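Local structure of telomere length regulator taz1 (Schizosaccharomyces pombe, 4ZMI) at residues 72-77 with 116-121; 78-83 with 171-176; 126-131 with 136-141; 178-181 with 187-190. The protein binds double-stranded telomeric DNA and regulates telomere length and function, this chain being its helical domain. One frame throughout, in Å; residues are numbered along the deposited sequence.

All four contacts lie in the all-helical domain of the protein, which has no strands. Interactions 1 and 3 both use helix 118-130, one at its start and the other at its end, with centres about 15 Å apart. Along the chain, 72-77 with 116-121 crosses 78-83 with 171-176, and 126-131 with 136-141 is nested within the long loop that the latter closes; 178-181 with 187-190 follows. Interaction 2 touches the other three, its centre lying about 12, 14 and 11 Å from those of interactions 1, 3 and 4. D126 accepts hydrogen bonds from F78 N and S79 OG, and V181 O one from K83 NZ, which join helix 78-83 to helices 118-130 and 176-182.

Interaction 1: residues 72-77 with 116-121; sequences EFRTIF and KHLTLR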
loop_
_atom_site.group_PDB
_atom_site.type_symbol
_atom_site.label_atom_id
_atom_site.label_comp_id
_atom_site.label_asym_id
_atom_site.label_seq_id
_atom_site.Cartn_x
_atom_site.Cartn_y
_atom_site.Cartn_z
ATOM N N GLU A 72 5.589 -0.155 -11.659
ATOM C CA GLU A 72 5.661 1.282 -11.888
ATOM C C GLU A 72 4.975 2.053 -10.766
ATOM O O GLU A 72 5.345 3.194 -10.494
ATOM C CB GLU A 72 4.945 1.613 -13.195
ATOM C CG GLU A 72 5.060 3.076 -13.663
ATOM C CD GLU A 72 4.109 3.406 -14.836
ATOM O OE1 GLU A 72 3.412 2.491 -15.342
ATOM O OE2 GLU A 72 4.049 4.591 -15.242
ATOM N N PHE A 73 3.951 1.442 -10.165
ATOM C CA PHE A 73 3.222 2.053 -9.044
ATOM C C PHE A 73 3.648 1.472 -7.699
ATOM O O PHE A 73 2.901 1.505 -6.723
ATOM C CB PHE A 73 1.700 2.026 -9.289
ATOM C CG PHE A 73 1.300 2.918 -10.403
ATOM C CD1 PHE A 73 1.339 2.468 -11.715
ATOM C CD2 PHE A 73 0.989 4.230 -10.167
ATOM C CE1 PHE A 73 1.039 3.310 -12.755
ATOM C CE2 PHE A 73 0.673 5.075 -11.209
ATOM C CZ PHE A 73 0.695 4.615 -12.503
ATOM N N ARG A 74 4.846 0.885 -7.706
ATOM C CA ARG A 74 5.641 0.638 -6.501
ATOM C C ARG A 74 5.281 -0.620 -5.748
ATOM O O ARG A 74 5.968 -0.989 -4.791
ATOM C CB ARG A 74 5.577 1.839 -5.551
ATOM C CG ARG A 74 6.048 3.122 -6.192
ATOM C CD ARG A 74 5.365 4.359 -5.608
ATOM N NE ARG A 74 6.359 5.204 -4.974
ATOM C CZ ARG A 74 6.566 5.231 -3.668
ATOM N NH1 ARG A 74 5.807 4.482 -2.885
ATOM N NH2 ARG A 74 7.509 6.012 -3.154
ATOM N N THR A 75 4.207 -1.274 -6.166
ATOM C CA THR A 75 3.724 -2.426 -5.426
ATOM C C THR A 75 2.797 -3.235 -6.335
ATOM O O THR A 75 2.655 -2.942 -7.522
ATOM C CB THR A 75 2.955 -1.969 -4.173
ATOM O OG1 THR A 75 2.534 -3.108 -3.423
ATOM C CG2 THR A 75 1.734 -1.214 -4.601
ATOM N N ILE A 76 2.177 -4.251 -5.761
ATOM C CA ILE A 76 1.367 -5.192 -6.506
ATOM C C ILE A 76 -0.102 -4.839 -6.404
ATOM O O ILE A 76 -0.587 -4.512 -5.325
ATOM C CB ILE A 76 1.504 -6.584 -5.906
ATOM C CG1 ILE A 76 2.957 -7.051 -5.966
ATOM C CG2 ILE A 76 0.557 -7.546 -6.606
ATOM C CD1 ILE A 76 3.494 -7.160 -7.372
ATOM N N PHE A 77 -0.822 -4.939 -7.514
ATOM C CA PHE A 77 -2.233 -4.604 -7.518
ATOM C C PHE A 77 -3.132 -5.775 -7.790
ATOM O O PHE A 77 -3.289 -6.210 -8.940
ATOM C CB PHE A 77 -2.484 -3.472 -8.494
ATOM C CG PHE A 77 -1.896 -2.192 -8.034
ATOM C CD1 PHE A 77 -0.582 -1.884 -8.318
ATOM C CD2 PHE A 77 -2.637 -1.330 -7.229
ATOM C CE1 PHE A 77 -0.024 -0.707 -7.868
ATOM C CE2 PHE A 77 -2.105 -0.151 -6.768
ATOM C CZ PHE A 77 -0.779 0.171 -7.077
ATOM N N LYS A 116 3.939 11.247 2.501
ATOM C CA LYS A 116 3.060 10.984 1.352
ATOM C C LYS A 116 2.560 9.539 1.324
ATOM O O LYS A 116 1.447 9.265 0.887
ATOM C CB LYS A 116 3.766 11.317 0.032
ATOM C CG LYS A 116 3.870 12.808 -0.253
ATOM C CD LYS A 116 4.647 13.024 -1.551
ATOM C CE LYS A 116 4.754 14.493 -1.907
ATOM N NZ LYS A 116 5.580 14.716 -3.128
ATOM N N HIS A 117 3.392 8.625 1.801
ATOM C CA HIS A 117 3.088 7.200 1.814
ATOM C C HIS A 117 2.350 6.721 0.558
ATOM O O HIS A 117 1.278 6.126 0.642
ATOM C CB HIS A 117 2.322 6.845 3.079
ATOM C CG HIS A 117 2.967 7.360 4.333
ATOM N ND1 HIS A 117 4.204 6.920 4.764
ATOM C CD2 HIS A 117 2.558 8.279 5.235
ATOM C CE1 HIS A 117 4.518 7.548 5.888
ATOM N NE2 HIS A 117 3.540 8.378 6.194
ATOM N N LEU A 118 2.927 7.003 -0.605
ATOM C CA LEU A 118 2.318 6.600 -1.875
ATOM C C LEU A 118 2.055 5.113 -1.917
ATOM O O LEU A 118 1.037 4.698 -2.438
ATOM C CB LEU A 118 3.196 6.994 -3.061
ATOM C CG LEU A 118 3.504 8.482 -3.155
ATOM C CD1 LEU A 118 4.450 8.725 -4.322
ATOM C CD2 LEU A 118 2.213 9.244 -3.322
ATOM N N THR A 119 2.955 4.304 -1.359
ATOM C CA THR A 119 2.804 2.847 -1.500
ATOM C C THR A 119 1.712 2.308 -0.597
ATOM O O THR A 119 0.952 1.425 -0.980
ATOM C CB THR A 119 4.087 2.092 -1.182
ATOM O OG1 THR A 119 5.170 2.690 -1.888
ATOM C CG2 THR A 119 3.967 0.638 -1.591
ATOM N N LEU A 120 1.636 2.837 0.616
ATOM C CA LEU A 120 0.557 2.449 1.517
ATOM C C LEU A 120 -0.770 2.921 0.914
ATOM O O LEU A 120 -1.774 2.200 0.938
ATOM C CB LEU A 120 0.784 3.059 2.897
ATOM C CG LEU A 120 1.936 2.366 3.601
ATOM C CD1 LEU A 120 2.290 3.044 4.931
ATOM C CD2 LEU A 120 1.564 0.923 3.819
ATOM N N ARG A 121 -0.768 4.121 0.335
ATOM C CA ARG A 121 -1.973 4.599 -0.327
ATOM C C ARG A 121 -2.423 3.600 -1.396
ATOM O O ARG A 121 -3.614 3.250 -1.472
ATOM C CB ARG A 121 -1.761 5.973 -0.941
ATOM C CG ARG A 121 -3.058 6.712 -1.133
ATOM C CD ARG A 121 -2.852 7.976 -1.916
ATOM N NE ARG A 121 -1.798 8.769 -1.320
ATOM C CZ ARG A 121 -1.314 9.869 -1.863
ATOM N NH1 ARG A 121 -1.815 10.301 -3.006
ATOM N NH2 ARG A 121 -0.342 10.528 -1.257
HETATM O O HOH W 1 2.322 4.040 -5.331
#
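T75 lays its CB against the CG2 methyl of T119, 3.8 Å away, where the connection between helices 52-68 and 78-83 passes the first turn of helix 118-130 in this all-helical domain. Threonine suits position 75 because its CB and methyl pack on the helix while its hydroxyl is left to pair with T105 on helix 95-107, which satisfies a buried polar atom. T119 CG2, lying opposite its backbone N because OG1 takes chi1 -49°, is the branch that meets T75 CB. The bent side chain of R74 reaches over the start of the helix. There L118 CB lies over one face of the guanidinium, 3.6 Å from R74 NH1, although the exact place of that group is doubtful because it crowds T119. L118 also serves a second arginine, setting its CD2 over a face of the R121 guanidinium. R121 NH2 in turn donates to K116 O at 3.1 Å, tying the helix to the residue before H117, its N-cap residue. A water completes the junction: it donates to F73 O at 2.9 Å and, more weakly, to L118 O at 3.2 Å.

Interaction 2: residues 78-83 with 171-176; sequences FSYIRK and LPYTSL. With MG (magnesium ion), chain B.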
loop_
_atom_site.group_PDB
_atom_site.type_symbol
_atom_site.label_atom_id
_atom_site.label_comp_id
_atom_site.label_asym_id
_atom_site.label_seq_id
_atom_site.Cartn_x
_atom_site.Cartn_y
_atom_site.Cartn_z
ATOM N N PHE A 78 -3.746 -6.268 -6.719
ATOM C CA PHE A 78 -4.607 -7.429 -6.817
ATOM C C PHE A 78 -5.869 -7.135 -7.610
ATOM O O PHE A 78 -6.385 -8.010 -8.317
ATOM C CB PHE A 78 -4.895 -8.017 -5.436
ATOM C CG PHE A 78 -3.688 -8.651 -4.800
ATOM C CD1 PHE A 78 -2.950 -7.972 -3.855
ATOM C CD2 PHE A 78 -3.271 -9.915 -5.185
ATOM C CE1 PHE A 78 -1.828 -8.542 -3.290
ATOM C CE2 PHE A 78 -2.158 -10.490 -4.621
ATOM C CZ PHE A 78 -1.434 -9.808 -3.672
ATOM N N SER A 79 -6.346 -5.901 -7.546
ATOM C CA SER A 79 -7.479 -5.546 -8.388
ATOM C C SER A 79 -7.103 -5.642 -9.863
ATOM O O SER A 79 -7.909 -6.042 -10.679
ATOM C CB SER A 79 -7.989 -4.140 -8.082
ATOM O OG SER A 79 -7.004 -3.157 -8.345
ATOM N N TYR A 80 -5.877 -5.266 -10.193
ATOM C CA TYR A 80 -5.436 -5.282 -11.578
ATOM C C TYR A 80 -5.273 -6.726 -12.067
ATOM O O TYR A 80 -5.801 -7.100 -13.099
ATOM C CB TYR A 80 -4.121 -4.527 -11.679
ATOM C CG TYR A 80 -3.563 -4.366 -13.067
ATOM C CD1 TYR A 80 -3.708 -3.176 -13.754
ATOM C CD2 TYR A 80 -2.848 -5.384 -13.664
ATOM C CE1 TYR A 80 -3.184 -3.006 -15.009
ATOM C CE2 TYR A 80 -2.320 -5.234 -14.945
ATOM C CZ TYR A 80 -2.492 -4.043 -15.607
ATOM O OH TYR A 80 -1.957 -3.876 -16.848
ATOM N N ILE A 81 -4.550 -7.526 -11.292
ATOM C CA ILE A 81 -4.344 -8.934 -11.563
ATOM C C ILE A 81 -5.654 -9.707 -11.680
ATOM O O ILE A 81 -5.775 -10.582 -12.525
ATOM C CB ILE A 81 -3.499 -9.570 -10.466
ATOM C CG1 ILE A 81 -2.093 -8.970 -10.486
ATOM C CG2 ILE A 81 -3.453 -11.068 -10.645
ATOM C CD1 ILE A 81 -1.192 -9.525 -9.418
ATOM N N ARG A 82 -6.643 -9.386 -10.852
ATOM C CA ARG A 82 -7.926 -10.080 -10.951
ATOM C C ARG A 82 -8.692 -9.649 -12.191
ATOM O O ARG A 82 -9.394 -10.450 -12.813
ATOM C CB ARG A 82 -8.787 -9.847 -9.714
ATOM C CG ARG A 82 -10.178 -10.481 -9.811
ATOM C CD ARG A 82 -11.057 -10.130 -8.613
ATOM N NE ARG A 82 -10.242 -9.870 -7.441
ATOM C CZ ARG A 82 -10.014 -8.655 -6.959
ATOM N NH1 ARG A 82 -10.564 -7.598 -7.540
ATOM N NH2 ARG A 82 -9.243 -8.503 -5.896
ATOM N N LYS A 83 -8.545 -8.378 -12.554
ATOM C CA LYS A 83 -9.259 -7.810 -13.697
ATOM C C LYS A 83 -8.807 -8.315 -15.077
ATOM O O LYS A 83 -9.638 -8.636 -15.911
ATOM C CB LYS A 83 -9.183 -6.283 -13.678
ATOM C CG LYS A 83 -9.768 -5.637 -14.916
ATOM C CD LYS A 83 -11.270 -5.886 -14.954
ATOM C CE LYS A 83 -11.914 -5.296 -16.197
ATOM N NZ LYS A 83 -13.380 -5.101 -15.970
ATOM N N LEU A 171 -2.592 4.735 -8.496
ATOM C CA LEU A 171 -3.275 3.569 -9.066
ATOM C C LEU A 171 -2.924 3.407 -10.547
ATOM O O LEU A 171 -2.725 4.407 -11.261
ATOM C CB LEU A 171 -4.792 3.676 -8.915
ATOM C CG LEU A 171 -5.337 3.686 -7.481
ATOM C CD1 LEU A 171 -6.796 3.978 -7.538
ATOM C CD2 LEU A 171 -5.118 2.337 -6.835
ATOM N N PRO A 172 -2.853 2.147 -11.022
ATOM C CA PRO A 172 -2.538 1.890 -12.434
ATOM C C PRO A 172 -3.827 2.009 -13.235
ATOM O O PRO A 172 -4.102 1.241 -14.154
ATOM C CB PRO A 172 -2.004 0.453 -12.414
ATOM C CG PRO A 172 -2.779 -0.187 -11.284
ATOM C CD PRO A 172 -2.977 0.897 -10.248
ATOM N N TYR A 173 -4.636 2.981 -12.841
ATOM C CA TYR A 173 -5.845 3.311 -13.558
ATOM C C TYR A 173 -5.822 4.794 -13.885
ATOM O O TYR A 173 -5.135 5.588 -13.213
ATOM C CB TYR A 173 -7.058 2.933 -12.719
ATOM C CG TYR A 173 -6.977 1.509 -12.234
ATOM C CD1 TYR A 173 -6.829 1.214 -10.875
ATOM C CD2 TYR A 173 -7.019 0.450 -13.142
ATOM C CE1 TYR A 173 -6.741 -0.107 -10.428
ATOM C CE2 TYR A 173 -6.934 -0.873 -12.709
ATOM C CZ TYR A 173 -6.787 -1.149 -11.362
ATOM O OH TYR A 173 -6.700 -2.470 -10.968
ATOM N N THR A 174 -6.574 5.146 -14.923
ATOM C CA THR A 174 -6.480 6.434 -15.582
ATOM C C THR A 174 -7.599 7.403 -15.223
ATOM O O THR A 174 -7.468 8.605 -15.449
ATOM C CB THR A 174 -6.475 6.250 -17.121
ATOM O OG1 THR A 174 -7.649 5.539 -17.523
ATOM C CG2 THR A 174 -5.267 5.451 -17.538
ATOM N N SER A 175 -8.703 6.899 -14.680
ATOM C CA SER A 175 -9.790 7.795 -14.321
ATOM C C SER A 175 -10.637 7.210 -13.208
ATOM O O SER A 175 -10.604 6.002 -12.967
ATOM C CB SER A 175 -10.672 8.043 -15.535
ATOM O OG SER A 175 -11.452 6.879 -15.770
ATOM N N LEU A 176 -11.394 8.065 -12.524
ATOM C CA LEU A 176 -12.310 7.601 -11.487
ATOM C C LEU A 176 -13.375 6.657 -12.054
ATOM O O LEU A 176 -13.771 5.696 -11.402
ATOM C CB LEU A 176 -12.971 8.783 -10.776
ATOM C CG LEU A 176 -11.998 9.575 -9.912
ATOM C CD1 LEU A 176 -12.727 10.633 -9.092
ATOM C CD2 LEU A 176 -11.187 8.642 -8.999
HETATM MG MG MG B . -2.941 6.453 -12.549
HETATM O O HOH W 2 -3.808 8.641 -13.088
#
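Y173 holds its CG anti to its own carbonyl carbon (chi1 -51°), which carries the ring out to the first turn of helix 78-83, while S79 turns OG between its backbone N and carbonyl carbon (chi1 62°) to meet it. The phenol donates from Y173 OH to S79 OG at 2.7 Å, and the serine oxygen lies at the edge of the tyrosine ring, in its plane. S79 OG also bonds to D126, whose carboxylate takes the F78 amide as well; a hydroxyl suits this place because it can accept from the phenol and still donate to the carboxylate. Y80 N lies near Y173 OH, but at an angle too poor for a hydrogen bond. Instead Y80 contributes apolar surface: its CD1 is 4.0 Å from P172 CG and 4.1 Å from Y173 CE2. The proline ring thus fills the space beside two tyrosines, and its CG also stands over one face of the Y173 ring. The Y80 hydroxyl points elsewhere, to W3 N. A phenylalanine in place of Y173 would probably keep the apolar packing but leave S79 OG without its phenol donor and the ring freer to shift. At the backbone end of the residue, the 171-173 main chain holds a magnesium ion through L171 O at 2.4 Å and Y173 O at 2.5 Å, with a water and L168 also at the site. Metal and phenol thus hold both ends of Y173, which probably limits its movement: the cation binds its carbonyl, and its hydroxyl is tied through S79 to D126.

Interaction 3: residues 126-131 with 136-141; sequences DALLSA and SFYGDA
F137 comes first, its CG on the far side of CB from the backbone N (chi1 155°), so that the ring end reaches back to helix 118-130 and F137 CZ meets A127 CB at 4.0 Å. Alanine is small enough to admit the ring, which also lies nearly parallel to that of F224 on helix 214-229. Y138 follows and does most of the work. L128 CD2 stands over one face of its ring, 3.6 Å from the centroid and 17° off the normal, a CH-pi contact in which the two side chains cross at about a right angle. At the ring's edge A131 CB approaches Y138 CD1 to 3.4 Å, a close fit that again favours alanine. The phenol then donates from Y138 OH to L128 O at 2.8 Å, arriving a little out of the carbonyl plane; a tyrosine here satisfies its buried hydroxyl on a backbone oxygen in the last turn of the helix. One turn further on, A141 presents its CB to L128 CD2 at 3.6 Å, and this small methyl leaves room for L128 CD2 to sit against both it and the Y138 ring. The axes of segments 126-130 and 137-141 approach to 9.6 Å, their directions 144° apart, the geometry of a helical hairpin: two roughly antiparallel neighbours joined by a short loop and packed through aromatic, leucine and alanine side chains.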
loop_
_atom_site.group_PDB
_atom_site.type_symbol
_atom_site.label_atom_id
_atom_site.label_comp_id
_atom_site.label_asym_id
_atom_site.label_seq_id
_atom_site.Cartn_x
_atom_site.Cartn_y
_atom_site.Cartn_z
ATOM N N ASP A 126 -6.115 -0.389 -3.239
ATOM C CA ASP A 126 -6.228 -1.667 -3.938
ATOM C C ASP A 126 -7.143 -2.589 -3.153
ATOM O O ASP A 126 -8.045 -3.196 -3.714
ATOM C CB ASP A 126 -4.868 -2.316 -4.123
ATOM C CG ASP A 126 -4.943 -3.603 -4.928
ATOM O OD1 ASP A 126 -5.547 -3.594 -6.025
ATOM O OD2 ASP A 126 -4.402 -4.626 -4.452
ATOM N N ALA A 127 -6.927 -2.665 -1.845
ATOM C CA ALA A 127 -7.816 -3.427 -0.965
ATOM C C ALA A 127 -9.242 -2.939 -1.096
ATOM O O ALA A 127 -10.169 -3.731 -1.242
ATOM C CB ALA A 127 -7.360 -3.325 0.492
ATOM N N LEU A 128 -9.424 -1.627 -1.069
ATOM C CA LEU A 128 -10.767 -1.079 -1.195
ATOM C C LEU A 128 -11.418 -1.412 -2.527
ATOM O O LEU A 128 -12.642 -1.507 -2.618
ATOM C CB LEU A 128 -10.750 0.435 -0.996
ATOM C CG LEU A 128 -10.484 0.957 0.420
ATOM C CD1 LEU A 128 -10.544 2.480 0.433
ATOM C CD2 LEU A 128 -11.496 0.381 1.407
ATOM N N LEU A 129 -10.605 -1.568 -3.569
ATOM C CA LEU A 129 -11.130 -1.823 -4.909
ATOM C C LEU A 129 -11.404 -3.303 -5.090
ATOM O O LEU A 129 -12.242 -3.690 -5.881
ATOM C CB LEU A 129 -10.147 -1.354 -5.981
ATOM C CG LEU A 129 -10.070 0.156 -6.183
ATOM C CD1 LEU A 129 -8.754 0.521 -6.843
ATOM C CD2 LEU A 129 -11.221 0.630 -7.025
ATOM N N SER A 130 -10.680 -4.123 -4.342
ATOM C CA SER A 130 -10.733 -5.562 -4.512
ATOM C C SER A 130 -11.972 -6.154 -3.879
ATOM O O SER A 130 -12.599 -7.043 -4.437
ATOM C CB SER A 130 -9.523 -6.190 -3.848
ATOM O OG SER A 130 -8.367 -5.893 -4.584
ATOM N N ALA A 131 -12.308 -5.674 -2.691
ATOM C CA ALA A 131 -13.367 -6.300 -1.925
ATOM C C ALA A 131 -14.747 -6.185 -2.569
ATOM O O ALA A 131 -15.302 -5.095 -2.694
ATOM C CB ALA A 131 -13.397 -5.744 -0.517
ATOM N N SER A 136 -15.148 -7.135 7.118
ATOM C CA SER A 136 -15.011 -5.905 7.896
ATOM C C SER A 136 -13.531 -5.532 7.914
ATOM O O SER A 136 -13.090 -4.667 8.674
ATOM C CB SER A 136 -15.565 -6.059 9.320
ATOM O OG SER A 136 -14.714 -6.841 10.142
ATOM N N PHE A 137 -12.775 -6.222 7.065
ATOM C CA PHE A 137 -11.395 -5.868 6.749
ATOM C C PHE A 137 -11.416 -4.612 5.885
ATOM O O PHE A 137 -10.440 -3.870 5.789
ATOM C CB PHE A 137 -10.734 -7.034 6.015
ATOM C CG PHE A 137 -9.582 -6.644 5.139
ATOM C CD1 PHE A 137 -8.326 -6.418 5.682
ATOM C CD2 PHE A 137 -9.748 -6.540 3.764
ATOM C CE1 PHE A 137 -7.260 -6.076 4.875
ATOM C CE2 PHE A 137 -8.687 -6.199 2.948
ATOM C CZ PHE A 137 -7.438 -5.966 3.501
ATOM N N TYR A 138 -12.563 -4.386 5.267
ATOM C CA TYR A 138 -12.831 -3.154 4.565
ATOM C C TYR A 138 -12.776 -1.976 5.527
ATOM O O TYR A 138 -12.064 -0.994 5.291
ATOM C CB TYR A 138 -14.216 -3.228 3.954
ATOM C CG TYR A 138 -14.307 -2.465 2.680
ATOM C CD1 TYR A 138 -13.810 -3.004 1.504
ATOM C CD2 TYR A 138 -14.862 -1.197 2.648
ATOM C CE1 TYR A 138 -13.876 -2.306 0.315
ATOM C CE2 TYR A 138 -14.933 -0.487 1.467
ATOM C CZ TYR A 138 -14.436 -1.049 0.299
ATOM O OH TYR A 138 -14.504 -0.358 -0.889
ATOM N N GLY A 139 -13.551 -2.086 6.607
ATOM C CA GLY A 139 -13.618 -1.062 7.633
ATOM C C GLY A 139 -12.251 -0.583 8.073
ATOM O O GLY A 139 -12.007 0.618 8.114
ATOM N N ASP A 140 -11.360 -1.523 8.387
ATOM C CA ASP A 140 -9.961 -1.223 8.694
ATOM C C ASP A 140 -9.251 -0.454 7.564
ATOM O O ASP A 140 -8.390 0.391 7.821
ATOM C CB ASP A 140 -9.197 -2.526 8.989
ATOM C CG ASP A 140 -9.751 -3.282 10.210
ATOM O OD1 ASP A 140 -10.771 -2.839 10.796
ATOM O OD2 ASP A 140 -9.174 -4.330 10.580
ATOM N N ALA A 141 -9.592 -0.758 6.315
ATOM C CA ALA A 141 -8.961 -0.078 5.190
ATOM C C ALA A 141 -9.463 1.363 5.081
ATOM O O ALA A 141 -8.689 2.278 4.808
ATOM C CB ALA A 141 -9.191 -0.843 3.897
#

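Interaction 4: residues 178-181 with 187-190; sequences ALNV and WKSQ
N180 and K188 bring their CA atoms within 6.6 Å of each other, the nearest backbone approach between helix 176-182 and the end of the short helix 185-189, which are joined by a very short connection. W187 places CG anti to its backbone N (chi1 -176°), directing the indole back toward the earlier helix. The benzo side of the ring takes the leucine: L179 CD1 rests 3.6 Å from W187 CZ2, the pair crossing obliquely. A branched aliphatic chain suits this spot because it can follow the broad indole without any polar group to satisfy. The pyrrole edge is handled differently. N180 OD1 lies in the ring plane but is 3.5 Å from W187 NE1 and makes no direct bond; its amide plane is turned 59° from the ring. A water fills that role, accepting from W187 NE1 at 2.6 Å and donating to N180 OD1 at 3.0 Å, so asparagine serves as the acceptor that completes the water bridge. The bent chain of K188 brings CE to 4.1 Å from N180 OD1, a loose contact. A leucine in place of W187 would probably leave this water without its indole donor and uncover part of L179. Beyond the contact, the same indole packs on L128 and L129 of helix 118-130 and on I192, C193 and L196 of helix 192-203, while L179 touches L129 and, in the loop before its own helix, L171 and Y173.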
loop_
_atom_site.group_PDB
_atom_site.type_symbol
_atom_site.label_atom_id
_atom_site.label_comp_id
_atom_site.label_asym_id
_atom_site.label_seq_id
_atom_site.Cartn_x
_atom_site.Cartn_y
_atom_site.Cartn_z
ATOM N N ALA A 178 -13.044 4.603 -14.543
ATOM C CA ALA A 178 -12.322 3.366 -14.769
ATOM C C ALA A 178 -12.305 2.495 -13.522
ATOM O O ALA A 178 -12.410 1.271 -13.601
ATOM C CB ALA A 178 -10.905 3.673 -15.219
ATOM N N LEU A 179 -12.192 3.124 -12.362
ATOM C CA LEU A 179 -12.216 2.361 -11.124
ATOM C C LEU A 179 -13.510 1.573 -11.009
ATOM O O LEU A 179 -13.516 0.469 -10.472
ATOM C CB LEU A 179 -12.044 3.269 -9.908
ATOM C CG LEU A 179 -10.781 4.125 -9.827
ATOM C CD1 LEU A 179 -10.686 4.767 -8.465
ATOM C CD2 LEU A 179 -9.588 3.259 -10.043
ATOM N N ASN A 180 -14.607 2.137 -11.512
ATOM C CA ASN A 180 -15.898 1.441 -11.462
ATOM C C ASN A 180 -15.901 0.187 -12.330
ATOM O O ASN A 180 -16.711 -0.717 -12.137
ATOM C CB ASN A 180 -17.037 2.368 -11.887
ATOM C CG ASN A 180 -17.255 3.515 -10.912
ATOM O OD1 ASN A 180 -17.212 3.333 -9.691
ATOM N ND2 ASN A 180 -17.490 4.708 -11.450
ATOM N N VAL A 181 -14.981 0.145 -13.286
ATOM C CA VAL A 181 -14.876 -0.965 -14.216
ATOM C C VAL A 181 -14.053 -2.115 -13.620
ATOM O O VAL A 181 -14.281 -3.283 -13.954
ATOM C CB VAL A 181 -14.305 -0.481 -15.579
ATOM C CG1 VAL A 181 -13.623 -1.597 -16.355
ATOM C CG2 VAL A 181 -15.399 0.174 -16.412
ATOM N N TRP A 187 -17.205 -1.306 -3.671
ATOM C CA TRP A 187 -16.843 0.006 -4.184
ATOM C C TRP A 187 -18.023 0.717 -4.803
ATOM O O TRP A 187 -18.285 1.877 -4.499
ATOM C CB TRP A 187 -15.737 -0.120 -5.212
ATOM C CG TRP A 187 -15.223 1.194 -5.726
ATOM C CD1 TRP A 187 -15.693 1.900 -6.800
ATOM C CD2 TRP A 187 -14.115 1.934 -5.215
ATOM N NE1 TRP A 187 -14.946 3.036 -6.982
ATOM C CE2 TRP A 187 -13.969 3.079 -6.021
ATOM C CE3 TRP A 187 -13.241 1.750 -4.146
ATOM C CZ2 TRP A 187 -12.993 4.038 -5.784
ATOM C CZ3 TRP A 187 -12.258 2.700 -3.918
ATOM C CH2 TRP A 187 -12.142 3.828 -4.732
ATOM N N LYS A 188 -18.726 0.026 -5.687
ATOM C CA LYS A 188 -19.942 0.580 -6.261
ATOM C C LYS A 188 -21.071 0.623 -5.234
ATOM O O LYS A 188 -21.728 1.651 -5.075
ATOM C CB LYS A 188 -20.384 -0.223 -7.485
ATOM C CG LYS A 188 -19.509 -0.028 -8.713
ATOM C CD LYS A 188 -20.337 0.333 -9.941
ATOM C CE LYS A 188 -21.019 1.691 -9.782
ATOM N NZ LYS A 188 -21.697 2.141 -11.035
ATOM N N SER A 189 -21.286 -0.489 -4.535
ATOM C CA SER A 189 -22.449 -0.634 -3.657
ATOM C C SER A 189 -22.513 0.400 -2.534
ATOM O O SER A 189 -23.580 0.963 -2.250
ATOM C CB SER A 189 -22.488 -2.037 -3.049
ATOM O OG SER A 189 -21.550 -2.159 -1.996
ATOM N N GLN A 190 -21.383 0.641 -1.879
ATOM C CA GLN A 190 -21.400 1.586 -0.776
ATOM C C GLN A 190 -20.915 2.954 -1.190
ATOM O O GLN A 190 -20.569 3.769 -0.339
ATOM C CB GLN A 190 -20.646 1.057 0.451
ATOM C CG GLN A 190 -21.512 0.147 1.311
ATOM C CD GLN A 190 -20.791 -0.359 2.539
ATOM O OE1 GLN A 190 -20.644 0.364 3.524
ATOM N NE2 GLN A 190 -20.330 -1.607 2.489
HETATM O O HOH W 3 -15.025 5.004 -8.627
#